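Local structure of SAM-dependent methyltransferase (Thiobacillus denitrificans, 5EPE) at residues Pro19-Pro22 against Glu23-Ala26; Leu186-Gln189 against Asp190-Asp193; Arg194-Ala197 against Ala198-Leu201; Pro227-Tyr230 against Ala231-Arg235. The protein probably transfers a methyl group from S-adenosyl-L-methionine to a still unassigned substrate, and binds the demethylated product S-adenosyl-L-homocysteine. All coordinates share one frame; numbering follows the deposited sequence.

Contact 1. Residues Pro19-Pro22 against Glu23-Ala26; sequences PFTP and EKLA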
loop_
_atom_site.group_PDB
_atom_site.type_symbol
_atom_site.label_atom_id
_atom_site.label_comp_id
_atom_site.label_asym_id
_atom_site.label_seq_id
_atom_site.Cartn_x
_atom_site.Cartn_y
_atom_site.Cartn_z
ATOM N N PRO A 19 -16.448 7.884 29.833
ATOM C CA PRO A 19 -15.196 7.053 29.845
ATOM C C PRO A 19 -14.017 7.683 30.609
ATOM O O PRO A 19 -12.954 7.966 30.065
ATOM C CB PRO A 19 -14.912 6.869 28.358
ATOM C CG PRO A 19 -15.510 8.093 27.691
ATOM C CD PRO A 19 -16.729 8.435 28.488
ATOM N N PHE A 20 -14.213 7.910 31.896
ATOM C CA PHE A 20 -13.229 8.458 32.771
ATOM C C PHE A 20 -13.214 7.571 34.017
ATOM O O PHE A 20 -14.227 7.112 34.455
ATOM C CB PHE A 20 -13.622 9.855 33.244
ATOM C CG PHE A 20 -12.737 10.974 32.750
ATOM C CD1 PHE A 20 -12.059 10.896 31.539
ATOM C CD2 PHE A 20 -12.648 12.124 33.491
ATOM C CE1 PHE A 20 -11.281 11.927 31.108
ATOM C CE2 PHE A 20 -11.831 13.155 33.077
ATOM C CZ PHE A 20 -11.158 13.037 31.875
ATOM N N THR A 21 -12.038 7.259 34.502
ATOM C CA THR A 21 -11.894 6.599 35.777
ATOM C C THR A 21 -11.943 7.589 36.932
ATOM O O THR A 21 -11.833 8.788 36.721
ATOM C CB THR A 21 -10.542 5.900 35.836
ATOM O OG1 THR A 21 -9.467 6.829 35.590
ATOM C CG2 THR A 21 -10.489 4.759 34.849
ATOM N N PRO A 22 -12.058 7.092 38.193
ATOM C CA PRO A 22 -11.825 7.982 39.326
ATOM C C PRO A 22 -10.461 8.668 39.277
ATOM O O PRO A 22 -10.328 9.847 39.666
ATOM C CB PRO A 22 -11.903 7.040 40.542
ATOM C CG PRO A 22 -12.799 5.981 40.107
ATOM C CD PRO A 22 -12.559 5.767 38.636
ATOM N N GLU A 23 -9.443 7.959 38.783
ATOM C CA GLU A 23 -8.106 8.526 38.770
ATOM C C GLU A 23 -8.051 9.678 37.758
ATOM O O GLU A 23 -7.475 10.723 38.009
ATOM C CB GLU A 23 -7.082 7.437 38.454
ATOM C CG GLU A 23 -6.998 6.262 39.481
ATOM C CD GLU A 23 -8.192 5.225 39.548
ATOM O OE1 GLU A 23 -9.099 5.126 38.705
ATOM O OE2 GLU A 23 -8.237 4.435 40.520
ATOM N N LYS A 24 -8.701 9.515 36.611
ATOM C CA LYS A 24 -8.795 10.619 35.642
ATOM C C LYS A 24 -9.555 11.824 36.135
ATOM O O LYS A 24 -9.157 12.968 35.915
ATOM C CB LYS A 24 -9.366 10.143 34.342
ATOM C CG LYS A 24 -8.280 9.397 33.597
ATOM C CD LYS A 24 -8.658 8.892 32.269
ATOM C CE LYS A 24 -7.555 7.996 31.686
ATOM N NZ LYS A 24 -6.460 8.818 31.185
ATOM N N LEU A 25 -10.668 11.580 36.795
ATOM C CA LEU A 25 -11.423 12.649 37.392
ATOM C C LEU A 25 -10.613 13.441 38.452
ATOM O O LEU A 25 -10.703 14.673 38.498
ATOM C CB LEU A 25 -12.686 12.056 38.012
ATOM C CG LEU A 25 -13.829 12.998 38.271
ATOM C CD1 LEU A 25 -14.331 13.810 37.048
ATOM C CD2 LEU A 25 -14.978 12.189 38.930
ATOM N N ALA A 26 -9.814 12.751 39.274
ATOM C CA ALA A 26 -8.977 13.424 40.251
ATOM C C ALA A 26 -7.834 14.177 39.539
ATOM O O ALA A 26 -7.448 15.250 39.936
ATOM C CB ALA A 26 -8.415 12.440 41.265
#
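F20 turns one face of its ring to K24, whose CB stands 3.8 Å from the F20 ring centroid and 9° off the normal, a CH-pi contact over the middle of the ring. At the ring's rim F20 CD2 lies 4.3 Å from L25 CD1, while W240 meets F20 edge-to-face. Putting an alanine here removes that ring and is likely to open a gap beside K24 CB and L25, leaving W240 without its aromatic mate. In T21 the hydroxyl is tucked between the backbone N and the carbonyl carbon (chi1 56°), where T21 OG1 accepts from K24 N at 3.0 Å. The carbonyl T21 O takes L25 N at 3.0 Å in an almost straight bond (169°), whereas T21 N is buried with no partner in the model. P22 O receives A26 N at 3.0 Å, the next helical bond. The P22 ring lies alongside E23, whose bent chain brings E23 OE1 to 3.5 Å from P22 CD. K24 runs on to L186, where NZ donates to the carbonyl. Threonine followed by proline makes a classic N-cap, here starting helix 22-31 just after H17 and N18, which bind S-adenosyl-L-homocysteine.

Contact 2. Residues Leu186-Gln189 against Asp190-Asp193; sequences LADQ and DSWD. With NA (sodium ion), chain C; NA (sodium ion), chain B.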
loop_
_atom_site.group_PDB
_atom_site.type_symbol
_atom_site.label_atom_id
_atom_site.label_comp_id
_atom_site.label_asym_id
_atom_site.label_seq_id
_atom_site.Cartn_x
_atom_site.Cartn_y
_atom_site.Cartn_z
ATOM N N LEU A 186 -7.591 13.304 28.828
ATOM C CA LEU A 186 -8.231 12.454 27.866
ATOM C C LEU A 186 -8.483 11.060 28.400
ATOM O O LEU A 186 -7.700 10.564 29.199
ATOM C CB LEU A 186 -7.356 12.409 26.581
ATOM C CG LEU A 186 -7.019 13.773 25.937
ATOM C CD1 LEU A 186 -6.398 13.561 24.548
ATOM C CD2 LEU A 186 -8.130 14.723 25.845
ATOM N N ALA A 187 -9.570 10.424 27.944
ATOM C CA ALA A 187 -9.736 8.997 28.159
ATOM C C ALA A 187 -8.611 8.232 27.499
ATOM O O ALA A 187 -8.009 8.683 26.542
ATOM C CB ALA A 187 -11.070 8.517 27.598
ATOM N N ASP A 188 -8.323 7.062 28.039
ATOM C CA ASP A 188 -7.534 6.057 27.356
ATOM C C ASP A 188 -8.416 4.827 27.203
ATOM O O ASP A 188 -9.579 4.848 27.638
ATOM C CB ASP A 188 -6.268 5.767 28.088
ATOM C CG ASP A 188 -6.476 5.147 29.478
ATOM O OD1 ASP A 188 -7.577 4.930 30.024
ATOM O OD2 ASP A 188 -5.420 4.980 30.129
ATOM N N GLN A 189 -7.884 3.776 26.594
ATOM C CA GLN A 189 -8.709 2.596 26.376
ATOM C C GLN A 189 -9.205 1.954 27.670
ATOM O O GLN A 189 -10.343 1.469 27.693
ATOM C CB GLN A 189 -8.026 1.597 25.491
ATOM C CG GLN A 189 -7.833 2.144 24.087
ATOM C CD GLN A 189 -6.958 1.246 23.222
ATOM O OE1 GLN A 189 -5.872 0.766 23.650
ATOM N NE2 GLN A 189 -7.461 0.908 22.031
ATOM N N ASP A 190 -8.402 2.000 28.735
ATOM C CA ASP A 190 -8.795 1.485 30.028
ATOM C C ASP A 190 -9.952 2.220 30.648
ATOM O O ASP A 190 -10.828 1.620 31.256
ATOM C CB ASP A 190 -7.621 1.430 30.986
ATOM C CG ASP A 190 -6.560 0.388 30.539
ATOM O OD1 ASP A 190 -6.855 -0.736 30.024
ATOM O OD2 ASP A 190 -5.363 0.719 30.706
ATOM N N SER A 191 -10.019 3.536 30.441
ATOM C CA SER A 191 -11.133 4.290 30.967
ATOM C C SER A 191 -12.404 4.065 30.169
ATOM O O SER A 191 -13.490 4.007 30.760
ATOM C CB SER A 191 -10.742 5.766 31.238
ATOM O OG SER A 191 -10.557 6.452 30.108
ATOM N N TRP A 192 -12.288 3.874 28.868
ATOM C CA TRP A 192 -13.406 3.448 28.067
ATOM C C TRP A 192 -13.931 2.079 28.535
ATOM O O TRP A 192 -15.139 1.878 28.597
ATOM C CB TRP A 192 -13.035 3.356 26.581
ATOM C CG TRP A 192 -13.295 4.602 25.764
ATOM C CD1 TRP A 192 -12.384 5.462 25.268
ATOM C CD2 TRP A 192 -14.566 5.085 25.356
ATOM N NE1 TRP A 192 -12.995 6.486 24.591
ATOM C CE2 TRP A 192 -14.348 6.267 24.624
ATOM C CE3 TRP A 192 -15.875 4.637 25.549
ATOM C CZ2 TRP A 192 -15.384 6.975 24.055
ATOM C CZ3 TRP A 192 -16.896 5.351 24.997
ATOM C CH2 TRP A 192 -16.651 6.530 24.293
ATOM N N ASP A 193 -13.023 1.166 28.840
ATOM C CA ASP A 193 -13.420 -0.173 29.338
ATOM C C ASP A 193 -14.256 -0.054 30.583
ATOM O O ASP A 193 -15.269 -0.757 30.717
ATOM C CB ASP A 193 -12.209 -1.057 29.660
ATOM C CG ASP A 193 -11.465 -1.541 28.450
ATOM O OD1 ASP A 193 -11.910 -1.384 27.282
ATOM O OD2 ASP A 193 -10.292 -1.996 28.603
HETATM NA NA NA C . -3.969 2.736 30.235
HETATM NA NA NA B . -2.928 5.818 29.916
HETATM O O HOH W 1 -2.308 6.806 27.936
HETATM O O HOH W 2 -2.434 3.795 28.735
HETATM O O HOH W 3 -2.981 6.879 32.270
HETATM O O HOH W 4 -2.678 4.175 31.600
HETATM O O HOH W 5 -4.894 2.813 32.645
#
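With CG held between the backbone N and the carbonyl carbon (chi1 64°), the carboxylate of D188 folds over the helix start toward S191; in D190, CG lies anti to the carbonyl carbon (chi1 -67°) and its carboxylate turns to one of the two sodium ions held by D188. The two oxygens of D188 divide the work. D188 OD1 accepts from S191 N at 2.8 Å, met nearly along the C-O bond direction, while D188 OD2 bridges two sodium ions at 2.6 and 2.7 Å. The farther ion is also bound by D190 OD2 at 2.5 Å, and two waters are shared by both ions. D188 OD2 and D190 OD2 stand 4.3 Å apart, and the sodium probably offsets their like charge. D188 O receives W192 N at 3.1 Å, with a weak second bond from S191 N, and Q189 O takes D193 N. The methyl A187 CB lies 4.1 Å from W192 CD1. It also packs on the hydroxyl of S191, which itself bonds P19 O. D188 of the second and third subunits and D190 of the second subunit also bind these sodium ions. D188 is thus an aspartate N-cap of helix 189-209, built into a sodium site at which subunits meet.

Contact 3. Residues Arg194-Ala197 against Ala198-Leu201; sequences RYEA and AKWL
A197 lies beneath the indole of W200: A197 CA sits 3.6 Å from the centroid of the W200 six-membered ring, 10° off the normal, in a CH-pi contact, and A197 CB reaches W200 CZ3 at 3.7 Å. The carbonyl E196 O lies over the same face of the indole, nearer its rim. The bond from W200 N to A197 O, at 3.0 Å, enters from well above the carbonyl plane, and K199 N makes a weak bond to E196 O; both have the i to i+3 spacing of 3-10 turns, set within the long helix 189-209.

K199 works on another flank of the helix. Fully extended beyond CG, its chain runs beside E196 and lays CE over one face of the Y195 ring, 3.8 Å from the centroid and displaced toward the rim. K199 NZ then forms a salt bridge with E196 OE1 at 3.0 Å, coming from above the carboxylate plane (44° out of it), and a weak bond to Y195 OH at 3.2 Å; that hydroxyl also bonds E11. A Glu-Lys salt bridge spaced i to i+3 along one helix is a familiar intrahelical pair. E196 OE1 is gripped again by a water that donates to it at 2.7 Å and accepts from W200 NE1 at 2.8 Å, which couples the carboxylate to the indole.

A198 brings CB against R194 O, its methyl turned to a side of the helix where E183 of the third subunit packs. R194 makes a salt bridge with that same E183, and W200 leans on L223, E226 and P227 of helix 216-237.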
loop_
_atom_site.group_PDB
_atom_site.type_symbol
_atom_site.label_atom_id
_atom_site.label_comp_id
_atom_site.label_asym_id
_atom_site.label_seq_id
_atom_site.Cartn_x
_atom_site.Cartn_y
_atom_site.Cartn_z
ATOM N N ARG A 194 -13.833 0.837 31.512
ATOM C CA ARG A 194 -14.598 1.066 32.756
ATOM C C ARG A 194 -16.015 1.520 32.525
ATOM O O ARG A 194 -16.946 0.990 33.172
ATOM C CB ARG A 194 -13.949 2.063 33.745
ATOM C CG ARG A 194 -12.587 1.676 34.308
ATOM C CD ARG A 194 -12.637 0.527 35.298
ATOM N NE ARG A 194 -12.695 -0.713 34.512
ATOM C CZ ARG A 194 -13.678 -1.623 34.528
ATOM N NH1 ARG A 194 -13.596 -2.656 33.676
ATOM N NH2 ARG A 194 -14.761 -1.496 35.314
ATOM N N TYR A 195 -16.189 2.486 31.636
ATOM C CA TYR A 195 -17.488 2.981 31.285
ATOM C C TYR A 195 -18.395 1.908 30.590
ATOM O O TYR A 195 -19.560 1.719 30.993
ATOM C CB TYR A 195 -17.356 4.242 30.417
ATOM C CG TYR A 195 -18.647 4.730 29.882
ATOM C CD1 TYR A 195 -19.659 5.123 30.759
ATOM C CD2 TYR A 195 -18.891 4.736 28.525
ATOM C CE1 TYR A 195 -20.857 5.544 30.303
ATOM C CE2 TYR A 195 -20.095 5.135 28.046
ATOM C CZ TYR A 195 -21.068 5.531 28.950
ATOM O OH TYR A 195 -22.280 5.900 28.495
ATOM N N GLU A 196 -17.869 1.212 29.577
ATOM C CA GLU A 196 -18.641 0.285 28.787
ATOM C C GLU A 196 -18.838 -1.049 29.469
ATOM O O GLU A 196 -19.972 -1.542 29.559
ATOM C CB GLU A 196 -18.029 0.098 27.394
ATOM C CG GLU A 196 -18.100 1.385 26.566
ATOM C CD GLU A 196 -19.511 1.812 26.132
ATOM O OE1 GLU A 196 -20.528 1.123 26.426
ATOM O OE2 GLU A 196 -19.584 2.878 25.474
ATOM N N ALA A 197 -17.760 -1.642 29.969
ATOM C CA ALA A 197 -17.853 -2.977 30.550
ATOM C C ALA A 197 -18.695 -3.083 31.775
ATOM O O ALA A 197 -19.359 -4.126 32.020
ATOM C CB ALA A 197 -16.486 -3.581 30.776
ATOM N N ALA A 198 -18.711 -2.023 32.560
ATOM C CA ALA A 198 -19.554 -2.010 33.754
ATOM C C ALA A 198 -21.008 -2.111 33.403
ATOM O O ALA A 198 -21.795 -2.586 34.220
ATOM C CB ALA A 198 -19.309 -0.727 34.585
ATOM N N LYS A 199 -21.401 -1.626 32.219
ATOM C CA LYS A 199 -22.796 -1.750 31.796
ATOM C C LYS A 199 -23.197 -3.200 31.626
ATOM O O LYS A 199 -24.337 -3.550 31.873
ATOM C CB LYS A 199 -23.035 -1.040 30.475
ATOM C CG LYS A 199 -22.762 0.456 30.484
ATOM C CD LYS A 199 -22.935 1.003 29.068
ATOM C CE LYS A 199 -22.569 2.470 28.993
ATOM N NZ LYS A 199 -22.747 2.865 27.565
ATOM N N TRP A 200 -22.247 -4.064 31.243
ATOM C CA TRP A 200 -22.598 -5.440 30.947
ATOM C C TRP A 200 -22.993 -6.189 32.223
ATOM O O TRP A 200 -23.988 -6.907 32.223
ATOM C CB TRP A 200 -21.460 -6.168 30.201
ATOM C CG TRP A 200 -20.888 -5.380 29.068
ATOM C CD1 TRP A 200 -21.511 -4.458 28.285
ATOM C CD2 TRP A 200 -19.557 -5.488 28.586
ATOM N NE1 TRP A 200 -20.626 -3.926 27.376
ATOM C CE2 TRP A 200 -19.412 -4.544 27.543
ATOM C CE3 TRP A 200 -18.469 -6.285 28.947
ATOM C CZ2 TRP A 200 -18.234 -4.371 26.870
ATOM C CZ3 TRP A 200 -17.283 -6.129 28.252
ATOM C CH2 TRP A 200 -17.185 -5.176 27.223
ATOM N N LEU A 201 -22.250 -5.990 33.305
ATOM C CA LEU A 201 -22.583 -6.661 34.567
ATOM C C LEU A 201 -23.930 -6.149 35.093
ATOM O O LEU A 201 -24.770 -6.912 35.536
ATOM C CB LEU A 201 -21.455 -6.430 35.584
ATOM C CG LEU A 201 -21.663 -7.097 36.951
ATOM C CD1 LEU A 201 -21.848 -8.583 36.786
ATOM C CD2 LEU A 201 -20.530 -6.781 37.928
HETATM O O HOH W 6 -21.292 -1.420 26.288
#

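Contact 4. Residues Pro227-Tyr230 against Ala231-Arg235; sequences PERY and ATNTR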
loop_
_atom_site.group_PDB
_atom_site.type_symbol
_atom_site.label_atom_id
_atom_site.label_comp_id
_atom_site.label_asym_id
_atom_site.label_seq_id
_atom_site.Cartn_x
_atom_site.Cartn_y
_atom_site.Cartn_z
ATOM N N PRO A 227 -20.049 -6.426 23.768
ATOM C CA PRO A 227 -18.605 -6.510 23.969
ATOM C C PRO A 227 -17.888 -6.469 22.608
ATOM O O PRO A 227 -16.924 -5.757 22.462
ATOM C CB PRO A 227 -18.420 -7.839 24.705
ATOM C CG PRO A 227 -19.703 -7.952 25.527
ATOM C CD PRO A 227 -20.752 -7.423 24.605
ATOM N N GLU A 228 -18.398 -7.237 21.646
ATOM C CA GLU A 228 -17.738 -7.292 20.311
ATOM C C GLU A 228 -17.879 -6.034 19.564
ATOM O O GLU A 228 -16.890 -5.621 18.951
ATOM C CB GLU A 228 -18.287 -8.431 19.436
ATOM C CG GLU A 228 -17.802 -9.743 19.897
ATOM C CD GLU A 228 -18.751 -10.839 19.443
ATOM O OE1 GLU A 228 -19.371 -11.418 20.341
ATOM O OE2 GLU A 228 -18.852 -11.160 18.215
ATOM N N ARG A 229 -19.059 -5.417 19.617
ATOM C CA ARG A 229 -19.276 -4.123 18.988
ATOM C C ARG A 229 -18.293 -3.080 19.554
ATOM O O ARG A 229 -17.661 -2.324 18.798
ATOM C CB ARG A 229 -20.712 -3.578 19.218
ATOM C CG ARG A 229 -21.018 -2.262 18.443
ATOM C CD ARG A 229 -21.937 -1.154 19.055
ATOM N NE ARG A 229 -21.592 -0.787 20.427
ATOM C CZ ARG A 229 -20.583 0.016 20.816
ATOM N NH1 ARG A 229 -20.356 0.203 22.131
ATOM N NH2 ARG A 229 -19.792 0.638 19.917
ATOM N N TYR A 230 -18.265 -2.982 20.885
ATOM C CA TYR A 230 -17.373 -2.061 21.592
ATOM C C TYR A 230 -15.894 -2.292 21.183
ATOM O O TYR A 230 -15.186 -1.355 20.848
ATOM C CB TYR A 230 -17.569 -2.202 23.132
ATOM C CG TYR A 230 -16.471 -1.580 23.890
ATOM C CD1 TYR A 230 -16.342 -0.199 23.918
ATOM C CD2 TYR A 230 -15.518 -2.358 24.545
ATOM C CE1 TYR A 230 -15.283 0.396 24.552
ATOM C CE2 TYR A 230 -14.472 -1.774 25.224
ATOM C CZ TYR A 230 -14.361 -0.383 25.255
ATOM O OH TYR A 230 -13.305 0.254 25.881
ATOM N N ALA A 231 -15.430 -3.539 21.222
ATOM C CA ALA A 231 -14.033 -3.844 20.928
ATOM C C ALA A 231 -13.664 -3.546 19.450
ATOM O O ALA A 231 -12.582 -3.088 19.171
ATOM C CB ALA A 231 -13.739 -5.290 21.259
ATOM N N THR A 232 -14.565 -3.848 18.536
ATOM C CA THR A 232 -14.346 -3.632 17.111
ATOM C C THR A 232 -14.354 -2.143 16.736
ATOM O O THR A 232 -13.550 -1.696 15.912
ATOM C CB THR A 232 -15.424 -4.403 16.288
ATOM O OG1 THR A 232 -15.330 -5.796 16.605
ATOM C CG2 THR A 232 -15.310 -4.203 14.751
ATOM N N ASN A 233 -15.274 -1.391 17.336
ATOM C CA ASN A 233 -15.558 -0.006 16.924
ATOM C C ASN A 233 -15.010 0.999 17.963
ATOM O O ASN A 233 -13.944 1.555 17.784
ATOM C CB ASN A 233 -17.066 0.127 16.665
ATOM C CG ASN A 233 -17.524 -0.828 15.562
ATOM O OD1 ASN A 233 -17.116 -0.682 14.440
ATOM N ND2 ASN A 233 -18.237 -1.845 15.902
ATOM N N THR A 234 -15.641 1.130 19.094
ATOM C CA THR A 234 -15.317 2.189 20.001
ATOM C C THR A 234 -13.880 2.113 20.480
ATOM O O THR A 234 -13.186 3.160 20.517
ATOM C CB THR A 234 -16.280 2.119 21.176
ATOM O OG1 THR A 234 -17.605 2.138 20.630
ATOM C CG2 THR A 234 -16.108 3.233 22.182
ATOM N N ARG A 235 -13.446 0.935 20.960
ATOM C CA ARG A 235 -12.189 0.875 21.712
ATOM C C ARG A 235 -10.995 1.376 20.908
ATOM O O ARG A 235 -10.109 2.006 21.437
ATOM C CB ARG A 235 -11.956 -0.544 22.234
ATOM C CG ARG A 235 -10.929 -0.617 23.324
ATOM C CD ARG A 235 -10.795 -2.021 23.889
ATOM N NE ARG A 235 -10.093 -1.975 25.166
ATOM C CZ ARG A 235 -8.772 -1.981 25.313
ATOM N NH1 ARG A 235 -7.985 -2.154 24.304
ATOM N NH2 ARG A 235 -8.230 -1.817 26.560
HETATM O O HOH W 7 -19.274 2.514 22.896
#
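R229 NH2 donates to T234 OG1 at 2.7 Å, nearly straight (172°) and in the guanidinium plane, so the hydroxyl meets the edge of the group. A water fastens the pair again, accepting from R229 NH1 at 2.7 Å and bonding T234 OG1, while E226 forms a salt bridge with R229 NH1. The carbonyls of E228 and R229 are each gripped twice from the following turn. E228 O takes T232 OG1 at 2.8 Å and T232 N at 3.0 Å, which reach it from opposite faces of its plane. R229 O takes N233 N and also N233 ND2, the latter at 3.0 Å in the carbonyl plane, on a lone pair.

The next bond is wider: R235 N reaches Y230 O at 2.9 Å, an i to i+5 link nearly in line with the C=O. Outward lies the Y230 side chain, with CG opposite the backbone N (chi1 165°) and the ring brought against R235 and T234. R235 CB rests over one ring face, 24° off the normal and displaced toward the rim, and Y230 CD1 meets T234 CB at 3.6 Å. R235 NE forms a salt bridge with D193 OD1 of helix 189-209, to which the Y230 hydroxyl is also hydrogen-bonded. A leucine in place of Y230 would probably leave D193 without its hydroxyl partner and R235 CB without the flat ring it rests on. M184 of the third subunit also packs on Y230. Residues 231-234 form a pi-type turn within helix 216-237, following a kink at P227, whose ring nitrogen has no hydrogen to donate to the turn before.

Contacts 1 and 2 are both N-caps, one by a threonine and one by an aspartate; they touch through P19 with S191 and K24 with L186. Contacts 1, 2 and 3 are partly buried, whereas contact 4 is buried, though farthest from the chain's centre. Contact 2 adds metal chemistry at a subunit boundary, while contact 1 stands beside the S-adenosyl-L-homocysteine site. Contacts 2 and 3 share helix 189-209: its start is tied by backbone and carboxylate bonds, its middle by a salt bridge and aromatic packing. Contact 4 belongs to helix 216-237, which joins contact 2 through D193 with Y230 and R235, and contact 3 by apolar packing of W200 on P227.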